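Local coordinates for metallophosphoesterase TT1561-like domain-containing protein (Aquifex aeolicus, PDB 2YVT), which is of uncharacterised function but, as a member of the calcineurin-like metallophosphoesterase superfamily, probably hydrolyses phosphoester bonds with the help of bound metal ions, at residues Y160-L165 and V204-K209; L123-A128 and L154-W159; A29-D34 and G242-L247. All coordinates share one frame; numbering follows the deposited sequence.

Contact 1 (Y160-L165 and V204-K209)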
loop_
_atom_site.group_PDB
_atom_site.type_symbol
_atom_site.label_atom_id
_atom_site.label_comp_id
_atom_site.label_asym_id
_atom_site.label_seq_id
_atom_site.Cartn_x
_atom_site.Cartn_y
_atom_site.Cartn_z
ATOM N N TYR A 160 6.956 6.280 -15.914
ATOM C CA TYR A 160 7.915 5.667 -15.005
ATOM C C TYR A 160 7.392 4.350 -14.434
ATOM O O TYR A 160 8.131 3.373 -14.322
ATOM C CB TYR A 160 8.279 6.643 -13.888
ATOM C CG TYR A 160 9.278 6.090 -12.905
ATOM C CD1 TYR A 160 10.645 6.055 -13.208
ATOM C CD2 TYR A 160 8.859 5.613 -11.660
ATOM C CE1 TYR A 160 11.569 5.548 -12.298
ATOM C CE2 TYR A 160 9.766 5.106 -10.744
ATOM C CZ TYR A 160 11.122 5.074 -11.070
ATOM O OH TYR A 160 12.029 4.576 -10.162
ATOM N N VAL A 161 6.109 4.330 -14.079
ATOM C CA VAL A 161 5.476 3.112 -13.592
ATOM C C VAL A 161 5.602 2.004 -14.646
ATOM O O VAL A 161 6.043 0.891 -14.342
ATOM C CB VAL A 161 4.008 3.372 -13.210
ATOM C CG1 VAL A 161 3.330 2.082 -12.771
ATOM C CG2 VAL A 161 3.944 4.437 -12.104
ATOM N N GLU A 162 5.265 2.335 -15.891
ATOM C CA GLU A 162 5.349 1.371 -16.984
ATOM C C GLU A 162 6.795 0.931 -17.228
ATOM O O GLU A 162 7.066 -0.255 -17.439
ATOM C CB GLU A 162 4.714 1.952 -18.249
ATOM C CG GLU A 162 3.222 2.245 -18.077
ATOM C CD GLU A 162 2.549 2.765 -19.339
ATOM O OE1 GLU A 162 3.248 3.198 -20.284
ATOM O OE2 GLU A 162 1.302 2.761 -19.368
ATOM N N TYR A 163 7.720 1.883 -17.154
ATOM C CA TYR A 163 9.134 1.610 -17.364
ATOM C C TYR A 163 9.692 0.638 -16.320
ATOM O O TYR A 163 10.394 -0.323 -16.651
ATOM C CB TYR A 163 9.925 2.921 -17.323
ATOM C CG TYR A 163 11.390 2.749 -17.638
ATOM C CD1 TYR A 163 11.807 2.474 -18.945
ATOM C CD2 TYR A 163 12.354 2.837 -16.633
ATOM C CE1 TYR A 163 13.154 2.301 -19.252
ATOM C CE2 TYR A 163 13.718 2.673 -16.933
ATOM C CZ TYR A 163 14.099 2.409 -18.242
ATOM O OH TYR A 163 15.432 2.230 -18.536
ATOM N N ILE A 164 9.382 0.892 -15.052
ATOM C CA ILE A 164 9.880 0.047 -13.976
ATOM C C ILE A 164 9.266 -1.350 -14.034
ATOM O O ILE A 164 9.969 -2.347 -13.859
ATOM C CB ILE A 164 9.593 0.686 -12.592
ATOM C CG1 ILE A 164 10.432 1.959 -12.397
ATOM C CG2 ILE A 164 9.799 -0.342 -11.457
ATOM C CD1 ILE A 164 11.960 1.747 -12.378
ATOM N N LEU A 165 7.967 -1.421 -14.314
ATOM C CA LEU A 165 7.245 -2.691 -14.230
ATOM C C LEU A 165 7.539 -3.661 -15.372
ATOM O O LEU A 165 7.010 -4.779 -15.398
ATOM C CB LEU A 165 5.741 -2.452 -14.064
ATOM C CG LEU A 165 5.316 -1.986 -12.670
ATOM C CD1 LEU A 165 3.835 -1.588 -12.662
ATOM C CD2 LEU A 165 5.584 -3.070 -11.623
ATOM N N VAL A 204 -3.529 2.707 -13.140
ATOM C CA VAL A 204 -3.641 1.396 -12.518
ATOM C C VAL A 204 -4.505 0.455 -13.374
ATOM O O VAL A 204 -4.194 -0.726 -13.495
ATOM C CB VAL A 204 -4.115 1.495 -11.047
ATOM C CG1 VAL A 204 -4.151 0.124 -10.413
ATOM C CG2 VAL A 204 -3.157 2.404 -10.265
ATOM N N ASN A 205 -5.560 0.971 -14.003
ATOM C CA ASN A 205 -6.300 0.125 -14.959
ATOM C C ASN A 205 -5.357 -0.361 -16.042
ATOM O O ASN A 205 -5.426 -1.510 -16.476
ATOM C CB ASN A 205 -7.476 0.870 -15.602
ATOM C CG ASN A 205 -8.521 1.268 -14.596
ATOM O OD1 ASN A 205 -9.619 0.687 -14.533
ATOM N ND2 ASN A 205 -8.190 2.246 -13.786
ATOM N N THR A 206 -4.467 0.534 -16.462
ATOM C CA THR A 206 -3.508 0.230 -17.510
ATOM C C THR A 206 -2.485 -0.816 -17.055
ATOM O O THR A 206 -2.217 -1.766 -17.791
ATOM C CB THR A 206 -2.826 1.509 -18.033
ATOM O OG1 THR A 206 -3.824 2.441 -18.482
ATOM C CG2 THR A 206 -1.889 1.188 -19.178
ATOM N N ILE A 207 -1.938 -0.652 -15.844
ATOM C CA ILE A 207 -1.035 -1.653 -15.261
ATOM C C ILE A 207 -1.711 -3.014 -15.177
ATOM O O ILE A 207 -1.111 -4.038 -15.475
ATOM C CB ILE A 207 -0.623 -1.325 -13.798
ATOM C CG1 ILE A 207 0.072 0.024 -13.665
ATOM C CG2 ILE A 207 0.251 -2.459 -13.231
ATOM C CD1 ILE A 207 0.319 0.396 -12.206
ATOM N N ILE A 208 -2.965 -3.022 -14.732
ATOM C CA ILE A 208 -3.711 -4.257 -14.591
ATOM C C ILE A 208 -3.900 -4.929 -15.955
ATOM O O ILE A 208 -3.742 -6.140 -16.075
ATOM C CB ILE A 208 -5.051 -4.010 -13.868
ATOM C CG1 ILE A 208 -4.791 -3.782 -12.371
ATOM C CG2 ILE A 208 -6.023 -5.164 -14.098
ATOM C CD1 ILE A 208 -6.007 -3.315 -11.591
ATOM N N LYS A 209 -4.202 -4.129 -16.977
ATOM C CA LYS A 209 -4.337 -4.639 -18.342
ATOM C C LYS A 209 -3.008 -5.224 -18.826
ATOM O O LYS A 209 -2.966 -6.321 -19.393
ATOM C CB LYS A 209 -4.837 -3.522 -19.273
ATOM C CG LYS A 209 -4.623 -3.743 -20.780
ATOM C CD LYS A 209 -5.601 -4.745 -21.364
ATOM C CE LYS A 209 -5.418 -4.867 -22.880
ATOM N NZ LYS A 209 -6.390 -5.817 -23.463
#
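I207 meets V161 and L165 in the apolar part of this contact between helices 158-164 and 202-211. Its side chain forks against two residues that lie one helical turn apart: CD1 reaches CG1 of V161 at 3.5 Å, tighter than usual for two methyl groups, while CG2 touches CD1 of L165 at 3.7 Å. CD1 of I207 also lies 4.1 Å from CD1 of L165, so the isoleucine bridges the pair. In both meetings the side chains cross at about a right angle. V161 turns CG1 opposite its backbone N (chi1 177°), which carries that methyl across to the isoleucine. Beneath this cluster, V161 and I207 both rest on L143 of strand 134-144, and I207 also touches F180 of strand 175-180.

At the margin no hydrogen bond joins the two segments. E162, extended beyond CG, brings its carboxylate oxygen OE2 to 3.6 Å from the T206 methyl CG2, a van der Waals contact. The polar bonds go elsewhere: T206 OG1 is hydrogen-bonded to the carbonyl of A202 and to NH1 of R158. The same guanidinium nitrogen forms a long, weak ion pair with E162 OE2, placing R158 between the two side chains.

Two helices thus pack side by side on one face of a mixed sheet and form part of an outer helical layer of the alpha/beta sandwich characteristic of calcineurin-like phosphoesterases.

Contact 2 (L123-A128 and L154-W159)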
loop_
_atom_site.group_PDB
_atom_site.type_symbol
_atom_site.label_atom_id
_atom_site.label_comp_id
_atom_site.label_asym_id
_atom_site.label_seq_id
_atom_site.Cartn_x
_atom_site.Cartn_y
_atom_site.Cartn_z
ATOM N N LEU A 123 7.580 -3.872 -0.110
ATOM C CA LEU A 123 7.551 -4.028 -1.560
ATOM C C LEU A 123 7.225 -2.698 -2.196
ATOM O O LEU A 123 6.121 -2.176 -2.050
ATOM C CB LEU A 123 6.516 -5.075 -1.984
ATOM C CG LEU A 123 6.747 -6.503 -1.508
ATOM C CD1 LEU A 123 5.606 -7.369 -1.997
ATOM C CD2 LEU A 123 8.082 -7.040 -1.996
ATOM N N HIS A 124 8.212 -2.135 -2.872
ATOM C CA HIS A 124 8.005 -0.901 -3.602
ATOM C C HIS A 124 8.921 -0.889 -4.812
ATOM O O HIS A 124 10.148 -0.865 -4.670
ATOM C CB HIS A 124 8.250 0.331 -2.722
ATOM C CG HIS A 124 8.048 1.623 -3.450
ATOM N ND1 HIS A 124 6.851 1.956 -4.051
ATOM C CD2 HIS A 124 8.895 2.648 -3.705
ATOM C CE1 HIS A 124 6.964 3.138 -4.630
ATOM N NE2 HIS A 124 8.198 3.575 -4.445
ATOM N N GLU A 125 8.312 -0.919 -5.997
ATOM C CA GLU A 125 9.051 -1.089 -7.258
ATOM C C GLU A 125 9.837 -2.404 -7.238
ATOM O O GLU A 125 10.963 -2.493 -7.737
ATOM C CB GLU A 125 9.979 0.094 -7.528
ATOM C CG GLU A 125 9.316 1.444 -7.350
ATOM C CD GLU A 125 10.255 2.574 -7.624
ATOM O OE1 GLU A 125 10.781 2.625 -8.746
ATOM O OE2 GLU A 125 10.480 3.398 -6.718
ATOM N N GLY A 126 9.224 -3.427 -6.655
ATOM C CA GLY A 126 9.896 -4.694 -6.445
ATOM C C GLY A 126 8.923 -5.811 -6.163
ATOM O O GLY A 126 7.692 -5.629 -6.206
ATOM N N PHE A 127 9.487 -6.973 -5.856
ATOM C CA PHE A 127 8.714 -8.195 -5.852
ATOM C C PHE A 127 9.298 -9.177 -4.866
ATOM O O PHE A 127 10.464 -9.070 -4.481
ATOM C CB PHE A 127 8.738 -8.813 -7.248
ATOM C CG PHE A 127 10.102 -9.285 -7.666
ATOM C CD1 PHE A 127 10.464 -10.621 -7.517
ATOM C CD2 PHE A 127 11.032 -8.388 -8.188
ATOM C CE1 PHE A 127 11.734 -11.059 -7.899
ATOM C CE2 PHE A 127 12.313 -8.819 -8.567
ATOM C CZ PHE A 127 12.657 -10.159 -8.420
ATOM N N ALA A 128 8.480 -10.150 -4.486
ATOM C CA ALA A 128 8.935 -11.252 -3.662
ATOM C C ALA A 128 8.127 -12.488 -4.011
ATOM O O ALA A 128 6.925 -12.403 -4.286
ATOM C CB ALA A 128 8.767 -10.914 -2.209
ATOM N N LEU A 154 5.142 10.760 -2.069
ATOM C CA LEU A 154 5.452 9.782 -3.111
ATOM C C LEU A 154 4.408 9.872 -4.216
ATOM O O LEU A 154 3.251 9.496 -4.021
ATOM C CB LEU A 154 5.469 8.350 -2.560
ATOM C CG LEU A 154 6.387 7.992 -1.401
ATOM C CD1 LEU A 154 6.414 6.466 -1.266
ATOM C CD2 LEU A 154 7.776 8.563 -1.643
ATOM N N LYS A 155 4.827 10.387 -5.365
ATOM C CA LYS A 155 3.980 10.460 -6.561
ATOM C C LYS A 155 4.790 9.978 -7.759
ATOM O O LYS A 155 5.967 10.317 -7.898
ATOM C CB LYS A 155 3.503 11.897 -6.820
ATOM C CG LYS A 155 2.629 12.499 -5.730
ATOM C CD LYS A 155 1.974 13.781 -6.258
ATOM C CE LYS A 155 1.007 14.388 -5.267
ATOM N NZ LYS A 155 0.402 15.641 -5.807
ATOM N N TYR A 156 4.170 9.172 -8.616
ATOM C CA TYR A 156 4.856 8.628 -9.785
ATOM C C TYR A 156 4.027 8.847 -11.039
ATOM O O TYR A 156 2.799 8.791 -10.985
ATOM C CB TYR A 156 5.125 7.140 -9.597
ATOM C CG TYR A 156 6.079 6.874 -8.467
ATOM C CD1 TYR A 156 7.454 6.999 -8.660
ATOM C CD2 TYR A 156 5.612 6.531 -7.192
ATOM C CE1 TYR A 156 8.351 6.777 -7.623
ATOM C CE2 TYR A 156 6.514 6.299 -6.130
ATOM C CZ TYR A 156 7.882 6.427 -6.367
ATOM O OH TYR A 156 8.784 6.219 -5.355
ATOM N N PRO A 157 4.699 9.112 -12.170
ATOM C CA PRO A 157 4.021 9.316 -13.452
ATOM C C PRO A 157 3.899 8.023 -14.241
ATOM O O PRO A 157 4.727 7.120 -14.076
ATOM C CB PRO A 157 4.971 10.267 -14.177
ATOM C CG PRO A 157 6.333 9.847 -13.701
ATOM C CD PRO A 157 6.157 9.322 -12.286
ATOM N N ARG A 158 2.891 7.959 -15.113
ATOM C CA ARG A 158 2.603 6.764 -15.907
ATOM C C ARG A 158 3.842 6.191 -16.595
ATOM O O ARG A 158 4.106 4.993 -16.504
ATOM C CB ARG A 158 1.517 7.070 -16.958
ATOM C CG ARG A 158 1.232 5.933 -17.915
ATOM C CD ARG A 158 0.230 6.364 -18.996
ATOM N NE ARG A 158 -1.093 6.666 -18.441
ATOM C CZ ARG A 158 -2.116 5.814 -18.439
ATOM N NH1 ARG A 158 -1.963 4.595 -18.948
ATOM N NH2 ARG A 158 -3.284 6.177 -17.912
ATOM N N TRP A 159 4.606 7.047 -17.273
ATOM C CA TRP A 159 5.768 6.563 -18.020
ATOM C C TRP A 159 6.745 5.789 -17.133
ATOM O O TRP A 159 7.300 4.783 -17.549
ATOM C CB TRP A 159 6.494 7.710 -18.737
ATOM C CG TRP A 159 7.293 8.622 -17.862
ATOM C CD1 TRP A 159 6.890 9.815 -17.360
ATOM C CD2 TRP A 159 8.641 8.424 -17.402
ATOM N NE1 TRP A 159 7.896 10.387 -16.625
ATOM C CE2 TRP A 159 8.980 9.551 -16.623
ATOM C CE3 TRP A 159 9.588 7.401 -17.565
ATOM C CZ2 TRP A 159 10.230 9.692 -16.008
ATOM C CZ3 TRP A 159 10.837 7.538 -16.956
ATOM C CH2 TRP A 159 11.140 8.676 -16.179
#
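The imidazole of H124 offers its edge to Y156: the phenol oxygen lies close to the imidazole plane near NE2, and CE2 of Y156 lies in that plane beside CE1 of H124, 3.5 Å away. One face of the imidazole is taken by its own neighbour, CG of E125, 3.7 Å above the ring centre. The two aromatic planes are inclined at 49°, an oblique meeting with centroids 5.3 Å apart, and F139 approaches both rings, that of Y156 edge-to-face.

A single hydrogen bond spans the segments. H124 NE2 donates to Y156 OH over 2.9 Å, nearly straight at 165°, with the oxygen in the imidazole plane. H124 reaches across with CG opposite the backbone N (chi1 180°), and the tyrosine comes from the opposite direction. On the far side of the imidazole, ND1 is hydrogen-bonded to the backbone N of G140, so both ring nitrogens are engaged and the rotation of the ring is fixed.

E125 adds a looser approach, its OE2 lying 3.6 Å from Y156 OH; its OE1 is hydrogen-bonded to Y160 OH. E125 and G126 together face G138 in a G1 beta bulge.

With NE2 as donor, Y156 OH is the acceptor toward H124, and its further hydrogen bond to E150 OE2 is consistent with a hydrogen-bond chain in which the phenol accepts from the imidazole and donates to the carboxylate.

Contact 3 (A29-D34 and G242-L247)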
loop_
_atom_site.group_PDB
_atom_site.type_symbol
_atom_site.label_atom_id
_atom_site.label_comp_id
_atom_site.label_asym_id
_atom_site.label_seq_id
_atom_site.Cartn_x
_atom_site.Cartn_y
_atom_site.Cartn_z
ATOM N N ALA A 29 -5.371 -13.494 15.595
ATOM C CA ALA A 29 -5.525 -14.669 16.459
ATOM C C ALA A 29 -6.725 -15.528 16.055
ATOM O O ALA A 29 -6.629 -16.758 15.996
ATOM C CB ALA A 29 -5.640 -14.244 17.921
ATOM N N GLU A 30 -7.845 -14.869 15.769
ATOM C CA GLU A 30 -9.090 -15.545 15.416
ATOM C C GLU A 30 -9.020 -16.208 14.037
ATOM O O GLU A 30 -9.437 -17.360 13.868
ATOM C CB GLU A 30 -10.260 -14.556 15.472
ATOM C CG GLU A 30 -11.611 -15.153 15.075
ATOM C CD GLU A 30 -12.682 -14.106 14.802
ATOM O OE1 GLU A 30 -12.343 -12.926 14.539
ATOM O OE2 GLU A 30 -13.875 -14.475 14.844
ATOM N N LYS A 31 -8.477 -15.482 13.060
ATOM C CA LYS A 31 -8.588 -15.884 11.656
ATOM C C LYS A 31 -7.323 -16.503 11.054
ATOM O O LYS A 31 -7.375 -17.094 9.975
ATOM C CB LYS A 31 -9.089 -14.715 10.807
ATOM C CG LYS A 31 -10.489 -14.226 11.206
ATOM C CD LYS A 31 -11.079 -13.262 10.181
ATOM C CE LYS A 31 -12.441 -12.718 10.629
ATOM N NZ LYS A 31 -13.521 -13.757 10.610
ATOM N N GLN A 32 -6.197 -16.353 11.752
ATOM C CA GLN A 32 -4.937 -17.019 11.394
ATOM C C GLN A 32 -4.523 -16.807 9.929
ATOM O O GLN A 32 -4.356 -17.776 9.181
ATOM C CB GLN A 32 -5.021 -18.524 11.709
ATOM C CG GLN A 32 -5.500 -18.850 13.117
ATOM C CD GLN A 32 -4.378 -18.876 14.122
ATOM O OE1 GLN A 32 -4.254 -17.976 14.953
ATOM N NE2 GLN A 32 -3.545 -19.915 14.057
ATOM N N PRO A 33 -4.348 -15.537 9.508
ATOM C CA PRO A 33 -3.920 -15.308 8.123
ATOM C C PRO A 33 -2.509 -15.831 7.904
ATOM O O PRO A 33 -1.713 -15.865 8.843
ATOM C CB PRO A 33 -3.915 -13.781 8.010
ATOM C CG PRO A 33 -3.696 -13.296 9.416
ATOM C CD PRO A 33 -4.481 -14.273 10.255
ATOM N N ASP A 34 -2.207 -16.226 6.674
ATOM C CA ASP A 34 -0.860 -16.627 6.297
ATOM C C ASP A 34 0.021 -15.422 6.011
ATOM O O ASP A 34 1.223 -15.454 6.273
ATOM C CB ASP A 34 -0.914 -17.566 5.099
ATOM C CG ASP A 34 -1.618 -18.853 5.431
ATOM O OD1 ASP A 34 -1.066 -19.641 6.233
ATOM O OD2 ASP A 34 -2.740 -19.052 4.932
ATOM N N GLY A 242 -12.128 0.877 11.257
ATOM C CA GLY A 242 -12.052 -0.496 11.752
ATOM C C GLY A 242 -12.182 -1.559 10.675
ATOM O O GLY A 242 -12.465 -2.718 10.974
ATOM N N ARG A 243 -11.955 -1.166 9.425
ATOM C CA ARG A 243 -12.156 -2.055 8.294
ATOM C C ARG A 243 -10.885 -2.787 7.870
ATOM O O ARG A 243 -9.766 -2.280 8.026
ATOM C CB ARG A 243 -12.805 -1.303 7.125
ATOM C CG ARG A 243 -14.288 -0.990 7.429
ATOM C CD ARG A 243 -15.078 -0.367 6.297
ATOM N NE ARG A 243 -16.516 -0.630 6.461
ATOM C CZ ARG A 243 -17.384 0.153 7.105
ATOM N NH1 ARG A 243 -18.656 -0.214 7.187
ATOM N NH2 ARG A 243 -17.009 1.303 7.663
ATOM N N TYR A 244 -11.084 -3.999 7.364
ATOM C CA TYR A 244 -10.015 -4.793 6.777
ATOM C C TYR A 244 -10.617 -5.747 5.749
ATOM O O TYR A 244 -11.840 -5.912 5.683
ATOM C CB TYR A 244 -9.250 -5.560 7.862
ATOM C CG TYR A 244 -10.081 -6.583 8.605
ATOM C CD1 TYR A 244 -10.118 -7.916 8.188
ATOM C CD2 TYR A 244 -10.822 -6.221 9.739
ATOM C CE1 TYR A 244 -10.882 -8.861 8.869
ATOM C CE2 TYR A 244 -11.590 -7.157 10.420
ATOM C CZ TYR A 244 -11.608 -8.475 9.983
ATOM O OH TYR A 244 -12.369 -9.418 10.649
ATOM N N ALA A 245 -9.764 -6.359 4.933
ATOM C CA ALA A 245 -10.222 -7.400 4.012
ATOM C C ALA A 245 -9.571 -8.720 4.374
ATOM O O ALA A 245 -8.444 -8.747 4.868
ATOM C CB ALA A 245 -9.890 -7.039 2.580
ATOM N N PHE A 246 -10.288 -9.815 4.125
ATOM C CA PHE A 246 -9.745 -11.139 4.353
ATOM C C PHE A 246 -9.951 -11.968 3.091
ATOM O O PHE A 246 -11.082 -12.139 2.627
ATOM C CB PHE A 246 -10.400 -11.795 5.578
ATOM C CG PHE A 246 -9.562 -12.873 6.197
ATOM C CD1 PHE A 246 -8.579 -12.564 7.135
ATOM C CD2 PHE A 246 -9.745 -14.199 5.832
ATOM C CE1 PHE A 246 -7.792 -13.568 7.702
ATOM C CE2 PHE A 246 -8.961 -15.215 6.400
ATOM C CZ PHE A 246 -7.987 -14.894 7.331
ATOM N N LEU A 247 -8.848 -12.456 2.527
ATOM C CA LEU A 247 -8.855 -13.136 1.240
ATOM C C LEU A 247 -8.388 -14.574 1.426
ATOM O O LEU A 247 -7.443 -14.832 2.161
ATOM C CB LEU A 247 -7.927 -12.428 0.238
ATOM C CG LEU A 247 -8.054 -10.942 -0.143
ATOM C CD1 LEU A 247 -7.589 -9.988 0.953
ATOM C CD2 LEU A 247 -7.255 -10.681 -1.406
#
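K31 lies across the ring of F246, and this pair forms the centre of the tightly packed part of the contact. The lysine uses its aliphatic chain: CB sits 3.6 Å from F246 CE1, and farther out CD hangs over one face of the phenyl ring, 4.2 Å from the centroid and 17° off the ring normal, a CH-pi contact. The backbone takes part as well, the carbonyl O of K31 lying 3.5 Å from F246 CZ. P33 closes in from beyond the end of the helix, its CB 3.9 Å from F246 CE1 in an oblique approach to the ring. With CG opposite the backbone N (chi1 -157°), F246 extends from its strand toward the helix end, where K31 and P33 both touch CE1. Its ring also packs on K7 and L9 of strand 7-12, and P33 shares the contact with L9. Close packing continues to Y244, whose OH lies 3.3 Å from K31 CE, at the edge of the tyrosine ring and near its plane.

The loose side begins beyond this point. The lysine chain, otherwise extended, bends at the CD-CE bond (chi4 -70°), and the partly exposed K31 has a long, weak ion pair from NZ to E257 of strand 253-258. Y244 and F246 are buried, and the lysine chain probably helps to cover them.

At Q32, whose phi is positive, the chain leaves helix 21-31 and turns toward strand 35-39. The helix belongs to the beta-alpha-beta crossover between parallel strands 7-12 and 35-39, and its C-terminal end packs over the adjoining antiparallel strand 243-248, an arrangement of helix on mixed sheet that suits the alpha/beta sandwich of this superfamily.

From the N terminus, the chain first enters contact 3 at residues 29-34 and returns to complete it only at 242-247, so that this contact closes a loop of 207 intervening residues. Contacts 2 and 1 both lie within that loop and follow one another without crossing: 123-128 pairs with 154-159, then 160-165 with 204-209. They share helix 158-164 and touch directly, through Y160 with E125 and R158 with T206, joining the turn ahead of strand 126-130 to the two helices on the sheet containing 134-144 and 175-180. Contact 3, on the opposite side of the chain's centre with its own centre 28 Å from that of contact 1, ties helix 21-31 to the sheet containing 7-12 and 243-248.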